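Local coordinates for cytochrome C-type biogenesis protein ccmF (Thermus thermophilus, PDB 6ZMQ), which is a membrane-bound cytochrome c heme lyase that binds heme b and probably takes part in heme delivery and attachment during cytochrome c maturation, at residues Ser35-Tyr46 / Ser139-Val150; Tyr204-Arg214 / Ala336-Val347. One frame throughout, in Å; residues are numbered along the deposited sequence.

Contact 1 (Ser35-Tyr46 / Ser139-Val150); sequences SLLGLGLALLAY and SLVLAVLFGIQV. With PTY (phosphatidylethanolamine), chain E.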
# COMPACT_ATOMS: atom_id res chain seq x y z
N SER A 35 1.96 -18.62 -21.19
CA SER A 35 2.69 -17.36 -21.05
C SER A 35 4.07 -17.41 -21.69
O SER A 35 4.56 -16.38 -22.19
CB SER A 35 2.76 -16.97 -19.58
OG SER A 35 1.51 -17.20 -18.95
N LEU A 36 4.73 -18.58 -21.70
CA LEU A 36 6.01 -18.74 -22.40
C LEU A 36 5.85 -18.56 -23.90
O LEU A 36 6.65 -17.86 -24.54
CB LEU A 36 6.61 -20.12 -22.13
CG LEU A 36 7.71 -20.37 -21.10
CD1 LEU A 36 7.88 -21.88 -20.87
CD2 LEU A 36 9.02 -19.70 -21.50
N LEU A 37 4.83 -19.19 -24.49
CA LEU A 37 4.69 -19.03 -25.92
C LEU A 37 4.07 -17.67 -26.26
O LEU A 37 4.29 -17.16 -27.36
CB LEU A 37 3.91 -20.23 -26.48
CG LEU A 37 3.71 -20.39 -27.99
CD1 LEU A 37 4.76 -21.35 -28.52
CD2 LEU A 37 2.34 -20.96 -28.33
N GLY A 38 3.36 -17.04 -25.31
CA GLY A 38 2.96 -15.65 -25.48
C GLY A 38 4.13 -14.70 -25.52
O GLY A 38 4.18 -13.79 -26.35
N LEU A 39 5.12 -14.92 -24.64
CA LEU A 39 6.36 -14.15 -24.68
C LEU A 39 7.15 -14.41 -25.96
O LEU A 39 7.69 -13.47 -26.55
CB LEU A 39 7.18 -14.46 -23.41
CG LEU A 39 8.56 -14.00 -22.91
CD1 LEU A 39 9.66 -14.93 -23.48
CD2 LEU A 39 8.88 -12.52 -23.19
N GLY A 40 7.14 -15.66 -26.45
CA GLY A 40 7.84 -15.97 -27.69
C GLY A 40 7.19 -15.38 -28.94
O GLY A 40 7.89 -14.84 -29.81
N LEU A 41 5.86 -15.47 -29.04
CA LEU A 41 5.16 -14.92 -30.20
C LEU A 41 5.15 -13.39 -30.16
O LEU A 41 5.27 -12.76 -31.22
CB LEU A 41 3.74 -15.49 -30.28
CG LEU A 41 3.63 -17.00 -30.58
CD1 LEU A 41 2.18 -17.41 -30.72
CD2 LEU A 41 4.40 -17.36 -31.83
N ALA A 42 5.10 -12.78 -28.97
CA ALA A 42 5.20 -11.33 -28.86
C ALA A 42 6.59 -10.83 -29.25
O ALA A 42 6.72 -9.79 -29.92
CB ALA A 42 4.86 -10.88 -27.45
N LEU A 43 7.64 -11.57 -28.86
CA LEU A 43 8.99 -11.18 -29.23
C LEU A 43 9.25 -11.34 -30.73
O LEU A 43 9.90 -10.49 -31.34
CB LEU A 43 10.00 -11.96 -28.41
CG LEU A 43 10.38 -11.35 -27.05
CD1 LEU A 43 11.61 -12.06 -26.47
CD2 LEU A 43 10.59 -9.82 -27.12
N LEU A 44 8.74 -12.42 -31.35
CA LEU A 44 8.84 -12.55 -32.81
C LEU A 44 8.02 -11.48 -33.53
O LEU A 44 8.41 -11.01 -34.61
CB LEU A 44 8.40 -13.94 -33.27
CG LEU A 44 9.43 -15.04 -33.54
CD1 LEU A 44 10.46 -15.21 -32.41
CD2 LEU A 44 8.74 -16.36 -33.86
N ALA A 45 6.89 -11.08 -32.93
CA ALA A 45 6.04 -10.03 -33.49
C ALA A 45 6.72 -8.67 -33.47
O ALA A 45 6.50 -7.84 -34.36
CB ALA A 45 4.72 -9.98 -32.72
N TYR A 46 7.52 -8.38 -32.43
CA TYR A 46 8.31 -7.15 -32.47
C TYR A 46 9.47 -7.28 -33.45
O TYR A 46 9.74 -6.35 -34.22
CB TYR A 46 8.83 -6.77 -31.08
CG TYR A 46 9.71 -5.53 -31.13
CD1 TYR A 46 9.14 -4.27 -31.32
CD2 TYR A 46 11.10 -5.60 -31.01
CE1 TYR A 46 9.92 -3.13 -31.39
CE2 TYR A 46 11.90 -4.46 -31.08
CZ TYR A 46 11.29 -3.22 -31.27
OH TYR A 46 12.04 -2.07 -31.33
N SER A 139 2.83 -5.56 -29.30
CA SER A 139 3.69 -6.74 -29.18
C SER A 139 4.68 -6.59 -28.03
O SER A 139 4.94 -7.55 -27.30
CB SER A 139 4.44 -6.96 -30.49
OG SER A 139 5.60 -6.15 -30.55
N LEU A 140 5.20 -5.37 -27.82
CA LEU A 140 6.16 -5.26 -26.72
C LEU A 140 5.53 -5.19 -25.33
O LEU A 140 6.15 -5.70 -24.38
CB LEU A 140 7.10 -4.08 -26.95
CG LEU A 140 8.49 -4.53 -27.44
CD1 LEU A 140 9.49 -3.45 -27.24
CD2 LEU A 140 9.00 -5.82 -26.78
N VAL A 141 4.31 -4.61 -25.17
CA VAL A 141 3.66 -4.68 -23.85
C VAL A 141 3.29 -6.12 -23.53
O VAL A 141 3.44 -6.56 -22.37
CB VAL A 141 2.43 -3.74 -23.71
CG1 VAL A 141 2.82 -2.30 -23.71
CG2 VAL A 141 1.27 -4.03 -24.67
N LEU A 142 2.90 -6.91 -24.55
CA LEU A 142 2.63 -8.32 -24.30
C LEU A 142 3.91 -9.08 -23.96
O LEU A 142 3.87 -9.94 -23.08
CB LEU A 142 1.90 -8.95 -25.49
CG LEU A 142 0.47 -8.46 -25.75
CD1 LEU A 142 -0.29 -9.42 -26.61
CD2 LEU A 142 -0.29 -8.27 -24.43
N ALA A 143 5.04 -8.72 -24.59
CA ALA A 143 6.32 -9.38 -24.29
C ALA A 143 6.74 -9.20 -22.83
O ALA A 143 7.05 -10.18 -22.14
CB ALA A 143 7.40 -8.85 -25.22
N VAL A 144 6.68 -7.97 -22.31
CA VAL A 144 7.13 -7.75 -20.93
C VAL A 144 6.09 -8.28 -19.92
O VAL A 144 6.47 -8.84 -18.87
CB VAL A 144 7.50 -6.27 -20.71
CG1 VAL A 144 6.41 -5.40 -21.17
CG2 VAL A 144 7.89 -5.95 -19.26
N LEU A 145 4.78 -8.17 -20.22
CA LEU A 145 3.78 -8.67 -19.28
C LEU A 145 3.74 -10.20 -19.23
O LEU A 145 3.63 -10.79 -18.14
CB LEU A 145 2.40 -8.08 -19.61
CG LEU A 145 2.13 -6.59 -19.36
CD1 LEU A 145 0.66 -6.30 -19.58
CD2 LEU A 145 2.53 -6.24 -17.94
N PHE A 146 3.91 -10.86 -20.39
CA PHE A 146 4.07 -12.31 -20.41
C PHE A 146 5.39 -12.74 -19.77
O PHE A 146 5.46 -13.84 -19.23
CB PHE A 146 4.02 -12.84 -21.85
CG PHE A 146 2.62 -13.08 -22.37
CD1 PHE A 146 1.79 -13.97 -21.74
CD2 PHE A 146 2.19 -12.50 -23.56
CE1 PHE A 146 0.52 -14.23 -22.23
CE2 PHE A 146 0.92 -12.75 -24.06
CZ PHE A 146 0.08 -13.63 -23.39
N GLY A 147 6.41 -11.88 -19.80
CA GLY A 147 7.64 -12.16 -19.05
C GLY A 147 7.44 -12.17 -17.54
O GLY A 147 8.01 -13.00 -16.84
N ILE A 148 6.65 -11.21 -17.03
CA ILE A 148 6.35 -11.16 -15.59
C ILE A 148 5.56 -12.39 -15.17
O ILE A 148 5.84 -13.01 -14.13
CB ILE A 148 5.59 -9.86 -15.25
CG1 ILE A 148 6.46 -8.63 -15.47
CG2 ILE A 148 5.14 -9.84 -13.79
CD1 ILE A 148 5.67 -7.33 -15.42
N GLN A 149 4.58 -12.78 -16.00
CA GLN A 149 3.81 -14.00 -15.76
C GLN A 149 4.70 -15.24 -15.80
O GLN A 149 4.52 -16.17 -15.00
CB GLN A 149 2.71 -14.14 -16.81
CG GLN A 149 1.63 -13.07 -16.81
CD GLN A 149 0.56 -13.36 -17.83
OE1 GLN A 149 -0.21 -12.49 -18.20
NE2 GLN A 149 0.50 -14.60 -18.31
N VAL A 150 5.66 -15.27 -16.74
CA VAL A 150 6.60 -16.38 -16.85
C VAL A 150 7.50 -16.45 -15.62
O VAL A 150 7.78 -17.55 -15.12
CB VAL A 150 7.38 -16.29 -18.18
CG1 VAL A 150 8.74 -16.96 -18.13
CG2 VAL A 150 6.58 -16.94 -19.25
C1 PTY E . 19.14 -21.67 -7.13
C2 PTY E . 23.51 -23.73 -1.84
C3 PTY E . 22.78 -22.40 -2.03
O4 PTY E . 17.83 -22.10 -6.92
C5 PTY E . 19.58 -20.18 -5.13
C6 PTY E . 19.37 -20.23 -6.66
O7 PTY E . 18.33 -19.36 -7.08
C8 PTY E . 18.59 -18.61 -8.25
O10 PTY E . 19.59 -18.80 -8.86
C11 PTY E . 17.61 -17.54 -8.77
C12 PTY E . 18.00 -16.98 -10.15
C13 PTY E . 17.42 -15.57 -10.42
C14 PTY E . 16.84 -15.39 -11.84
C15 PTY E . 15.67 -14.40 -11.86
C16 PTY E . 15.53 -13.64 -13.19
C17 PTY E . 14.15 -13.90 -13.82
C18 PTY E . 13.66 -12.73 -14.70
C19 PTY E . 12.40 -13.14 -15.47
C20 PTY E . 12.10 -12.13 -16.59
C21 PTY E . 11.24 -12.78 -17.69
C22 PTY E . 11.71 -12.33 -19.08
C23 PTY E . 11.11 -10.97 -19.45
C24 PTY E . 11.46 -10.60 -20.89
C25 PTY E . 10.69 -9.36 -21.37
C26 PTY E . 11.67 -8.25 -21.73
C27 PTY E . 11.18 -7.45 -22.93
C28 PTY E . 11.88 -6.10 -22.94
C29 PTY E . 11.90 -5.51 -24.35
C30 PTY E . 17.46 -23.11 -7.82
C31 PTY E . 17.01 -22.73 -9.23
O30 PTY E . 17.51 -24.25 -7.50
C32 PTY E . 15.92 -21.66 -9.15
C33 PTY E . 15.61 -21.05 -10.52
C34 PTY E . 14.36 -20.17 -10.42
C35 PTY E . 14.09 -19.50 -11.77
C36 PTY E . 12.60 -19.20 -11.94
C37 PTY E . 12.24 -19.21 -13.42
C38 PTY E . 11.71 -17.84 -13.84
C39 PTY E . 11.53 -17.75 -15.36
C40 PTY E . 12.65 -16.90 -15.95
C41 PTY E . 12.34 -16.50 -17.39
C42 PTY E . 12.94 -17.53 -18.35
C43 PTY E . 13.13 -16.90 -19.73
C44 PTY E . 12.04 -17.41 -20.66
P1 PTY E . 21.48 -21.84 -4.23
O11 PTY E . 21.61 -22.60 -2.77
O12 PTY E . 22.38 -20.62 -4.24
O13 PTY E . 21.97 -22.80 -5.29
O14 PTY E . 19.91 -21.43 -4.57
N1 PTY E . 24.85 -23.62 -2.39
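The phenyl ring of F146 lies flat on bare backbone: G38 CA sits over its centre in a CH-pi contact, 3.8 Å from the centroid and 13° off the ring normal. The contact belongs to a close antiparallel pair of transmembrane helices, 20-47 and 135-157, whose axes in these segments approach to 8.0 Å at 150°. Small residues allow this closeness, since G38 and A42 form a GxxxA pattern on the first helix and A143 lies on the facing surface of the second. CG of F146 is anti to its carbonyl carbon (chi1 -84°), which lays the ring across the S35-L39 turn, with CD1 near S35 CA and CD2 near the G38 carbonyl carbon. With an alanine in place of F146, the G38 backbone would probably lose its aromatic cover and a gap would be likely to open between the helices. One turn along, the A42 methyl rests on the backbone of the S139-A143 turn, 3.3 Å from CB to S139 O, and also meets the A143 methyl. At the far end Y46, its CG anti to the backbone N, lays its ring alongside L140, whose CD1 stands over one face, 4.2 Å from the centroid, while S139 OG lies near the ring plane at the edge. S35 OG bonds to A31 O within its own helix and accepts a weak bond from Q149 NE2 at 2.9 Å; S139 OG turns back to W136 O. Q149 OE1 adds a weak link to T125 of helix 110-129. Along one flank run the acyl chains of a phosphatidylethanolamine. L140 CD2 meets the end of one chain at C29, 3.8 Å away, and V150 CG1 rests against C41 of the other at 3.7 Å.

Contact 2 (Tyr204-Arg214 / Ala336-Val347); sequences YAYAVAAMATR and ATGLGLGLLSRV
Y204 reaches across with its phenol oxygen, which donates a hydrogen bond to the A336 carbonyl (OH to O 2.9 Å), joining two transmembrane helices, 185-213 and 325-345, that run side by side in the same direction. A336 O also accepts the helical bond from G340 N, and the two donors reach it from opposite faces of the carbonyl plane. L339 crosses the tyrosine obliquely, CD2 beside OH, and sets its CG and both methyls against V208 CG1. L343 meets V208 nearly at a right angle, CD1 against CG1 at 3.8 Å. M211 is the residue most covered by the facing helix: its chain is bent at chi3 (-34°), bringing CE over L343 CB at 3.7 Å while SD lies against L344 CB. R346, extended from CG to NE, reaches back to the end of the first helix, where M211 O lies over one face of its guanidinium, toward the rim, and NH1 approaches A212 CA. R346 NH2 lies at the edge of the R214 guanidinium, near its plane, and these like-charged side chains cross at about a right angle on the surface. Helix 288-307 packs alongside, F299 stacking with Y204 and F292 touching M211 and L344, while A205 and A209 touch V144 and V141 of helix 135-157.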
# COMPACT_ATOMS: atom_id res chain seq x y z
N TYR A 204 4.24 0.47 -16.66
CA TYR A 204 5.66 0.12 -16.81
C TYR A 204 5.91 -0.59 -18.12
O TYR A 204 6.86 -0.24 -18.85
CB TYR A 204 6.13 -0.78 -15.66
CG TYR A 204 7.47 -1.47 -15.90
CD1 TYR A 204 8.67 -0.77 -15.72
CD2 TYR A 204 7.56 -2.82 -16.29
CE1 TYR A 204 9.89 -1.37 -15.93
CE2 TYR A 204 8.79 -3.42 -16.51
CZ TYR A 204 9.95 -2.69 -16.33
OH TYR A 204 11.18 -3.28 -16.52
N ALA A 205 5.03 -1.54 -18.45
CA ALA A 205 5.03 -2.25 -19.73
C ALA A 205 4.98 -1.28 -20.90
O ALA A 205 5.89 -1.29 -21.74
CB ALA A 205 3.83 -3.19 -19.77
N TYR A 206 4.03 -0.33 -20.84
CA TYR A 206 3.87 0.70 -21.85
C TYR A 206 5.13 1.56 -21.95
O TYR A 206 5.61 1.82 -23.07
CB TYR A 206 2.66 1.57 -21.53
CG TYR A 206 1.34 1.14 -22.16
CD1 TYR A 206 0.57 0.13 -21.59
CD2 TYR A 206 0.85 1.77 -23.30
CE1 TYR A 206 -0.64 -0.25 -22.14
CE2 TYR A 206 -0.36 1.40 -23.85
CZ TYR A 206 -1.10 0.38 -23.27
OH TYR A 206 -2.30 0.01 -23.82
N ALA A 207 5.75 1.85 -20.80
CA ALA A 207 6.96 2.66 -20.77
C ALA A 207 8.13 1.94 -21.41
O ALA A 207 8.82 2.52 -22.26
CB ALA A 207 7.31 3.03 -19.34
N VAL A 208 8.28 0.64 -21.12
CA VAL A 208 9.37 -0.13 -21.73
C VAL A 208 9.02 -0.42 -23.18
O VAL A 208 9.91 -0.56 -24.02
CB VAL A 208 9.64 -1.36 -20.84
CG1 VAL A 208 10.68 -2.30 -21.43
CG2 VAL A 208 10.13 -0.90 -19.48
N ALA A 209 7.73 -0.34 -23.51
CA ALA A 209 7.33 -0.31 -24.89
C ALA A 209 7.70 1.01 -25.54
O ALA A 209 8.33 1.02 -26.60
CB ALA A 209 5.84 -0.58 -24.96
N ALA A 210 7.39 2.13 -24.85
CA ALA A 210 7.47 3.47 -25.45
C ALA A 210 8.89 3.85 -25.79
O ALA A 210 9.17 4.24 -26.94
CB ALA A 210 6.86 4.51 -24.51
N MET A 211 9.83 3.62 -24.87
CA MET A 211 11.24 3.88 -25.09
C MET A 211 11.87 2.95 -26.12
O MET A 211 12.96 3.25 -26.62
CB MET A 211 12.03 3.73 -23.78
CG MET A 211 11.80 4.84 -22.78
SD MET A 211 12.25 4.42 -21.08
CE MET A 211 11.86 2.67 -20.96
N ALA A 212 11.23 1.83 -26.44
CA ALA A 212 11.70 1.04 -27.56
C ALA A 212 10.94 1.33 -28.84
O ALA A 212 11.46 1.05 -29.92
CB ALA A 212 11.61 -0.45 -27.23
N THR A 213 9.73 1.89 -28.75
CA THR A 213 8.95 2.15 -29.96
C THR A 213 9.13 3.61 -30.38
O THR A 213 8.68 4.01 -31.46
CB THR A 213 7.49 1.76 -29.68
OG1 THR A 213 7.50 0.45 -29.10
CG2 THR A 213 6.67 1.59 -30.95
N ARG A 214 9.84 4.39 -29.55
CA ARG A 214 10.28 5.77 -29.79
C ARG A 214 9.10 6.73 -29.92
O ARG A 214 9.22 7.79 -30.55
CB ARG A 214 11.23 5.88 -30.99
CG ARG A 214 12.52 5.09 -30.79
CD ARG A 214 12.79 4.14 -31.94
NE ARG A 214 13.81 3.16 -31.58
CZ ARG A 214 13.96 1.97 -32.16
NH1 ARG A 214 13.17 1.63 -33.18
NH2 ARG A 214 14.91 1.14 -31.76
N ALA A 336 14.23 -5.78 -13.84
CA ALA A 336 13.21 -4.76 -14.09
C ALA A 336 13.80 -3.35 -14.09
O ALA A 336 13.59 -2.57 -15.05
CB ALA A 336 12.09 -4.88 -13.06
N THR A 337 14.51 -2.99 -13.01
CA THR A 337 15.18 -1.68 -12.94
C THR A 337 16.22 -1.50 -14.04
O THR A 337 16.29 -0.41 -14.64
CB THR A 337 15.84 -1.46 -11.56
OG1 THR A 337 16.38 -2.69 -11.05
CG2 THR A 337 14.92 -0.78 -10.57
N GLY A 338 17.00 -2.55 -14.34
CA GLY A 338 18.02 -2.44 -15.37
C GLY A 338 17.44 -2.26 -16.75
O GLY A 338 17.94 -1.47 -17.55
N LEU A 339 16.32 -2.95 -17.04
CA LEU A 339 15.69 -2.86 -18.35
C LEU A 339 15.07 -1.48 -18.59
O LEU A 339 15.34 -0.85 -19.62
CB LEU A 339 14.64 -3.96 -18.47
CG LEU A 339 13.52 -3.83 -19.50
CD1 LEU A 339 14.10 -3.98 -20.90
CD2 LEU A 339 12.41 -4.85 -19.26
N GLY A 340 14.27 -0.99 -17.62
CA GLY A 340 13.63 0.31 -17.79
C GLY A 340 14.62 1.47 -17.83
O GLY A 340 14.54 2.34 -18.70
N LEU A 341 15.60 1.46 -16.92
CA LEU A 341 16.55 2.57 -16.92
C LEU A 341 17.62 2.41 -17.99
O LEU A 341 18.21 3.41 -18.39
CB LEU A 341 17.14 2.73 -15.52
CG LEU A 341 16.07 2.98 -14.43
CD1 LEU A 341 16.71 3.41 -13.13
CD2 LEU A 341 15.05 4.05 -14.86
N GLY A 342 17.83 1.20 -18.53
CA GLY A 342 18.68 1.07 -19.70
C GLY A 342 18.04 1.63 -20.95
O GLY A 342 18.69 2.34 -21.73
N LEU A 343 16.75 1.34 -21.16
CA LEU A 343 16.08 1.94 -22.31
C LEU A 343 15.81 3.43 -22.13
O LEU A 343 15.68 4.14 -23.14
CB LEU A 343 14.78 1.21 -22.65
CG LEU A 343 14.81 -0.28 -23.02
CD1 LEU A 343 13.42 -0.71 -23.46
CD2 LEU A 343 15.82 -0.56 -24.12
N LEU A 344 15.77 3.94 -20.89
CA LEU A 344 15.77 5.40 -20.73
C LEU A 344 17.16 5.99 -20.94
O LEU A 344 17.29 7.13 -21.42
CB LEU A 344 15.16 5.79 -19.37
CG LEU A 344 15.09 7.27 -18.96
CD1 LEU A 344 13.69 7.70 -18.65
CD2 LEU A 344 15.93 7.45 -17.72
N SER A 345 18.21 5.24 -20.60
CA SER A 345 19.57 5.68 -20.86
C SER A 345 19.85 5.80 -22.35
O SER A 345 20.60 6.69 -22.78
CB SER A 345 20.56 4.72 -20.21
OG SER A 345 21.73 4.62 -21.00
N ARG A 346 19.26 4.93 -23.17
CA ARG A 346 19.43 5.09 -24.62
C ARG A 346 18.50 6.15 -25.22
O ARG A 346 18.55 6.41 -26.42
CB ARG A 346 19.31 3.74 -25.34
CG ARG A 346 17.97 3.04 -25.40
CD ARG A 346 18.06 2.04 -26.55
NE ARG A 346 16.84 1.30 -26.84
CZ ARG A 346 16.05 1.51 -27.90
NH1 ARG A 346 15.05 0.69 -28.15
NH2 ARG A 346 16.33 2.48 -28.76
N VAL A 347 17.61 6.74 -24.41
CA VAL A 347 16.95 7.98 -24.86
C VAL A 347 16.90 9.05 -23.78
O VAL A 347 17.24 10.21 -24.00
CB VAL A 347 15.54 7.71 -25.38
CG1 VAL A 347 14.60 7.39 -24.24
CG2 VAL A 347 15.05 8.92 -26.15

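Helix 135-157 of contact 1 packs directly on helix 185-213 of contact 2, so the two contacts are joined through neighbouring transmembrane helices: L140 CD1 touches A212 CB, and V144 CG1 touches A205 CB. Both also border one phosphatidylethanolamine pocket, to which contact 1 gives several residues and contact 2 gives L339. Contact 1 is the more buried, an antiparallel pair drawn close by glycine and alanine, with one weak polar link across it. Contact 2 is a more widely spaced, roughly parallel pair that uses bulkier side chains; it is buried at its tyrosine end but runs out at the helix termini into surface arginines.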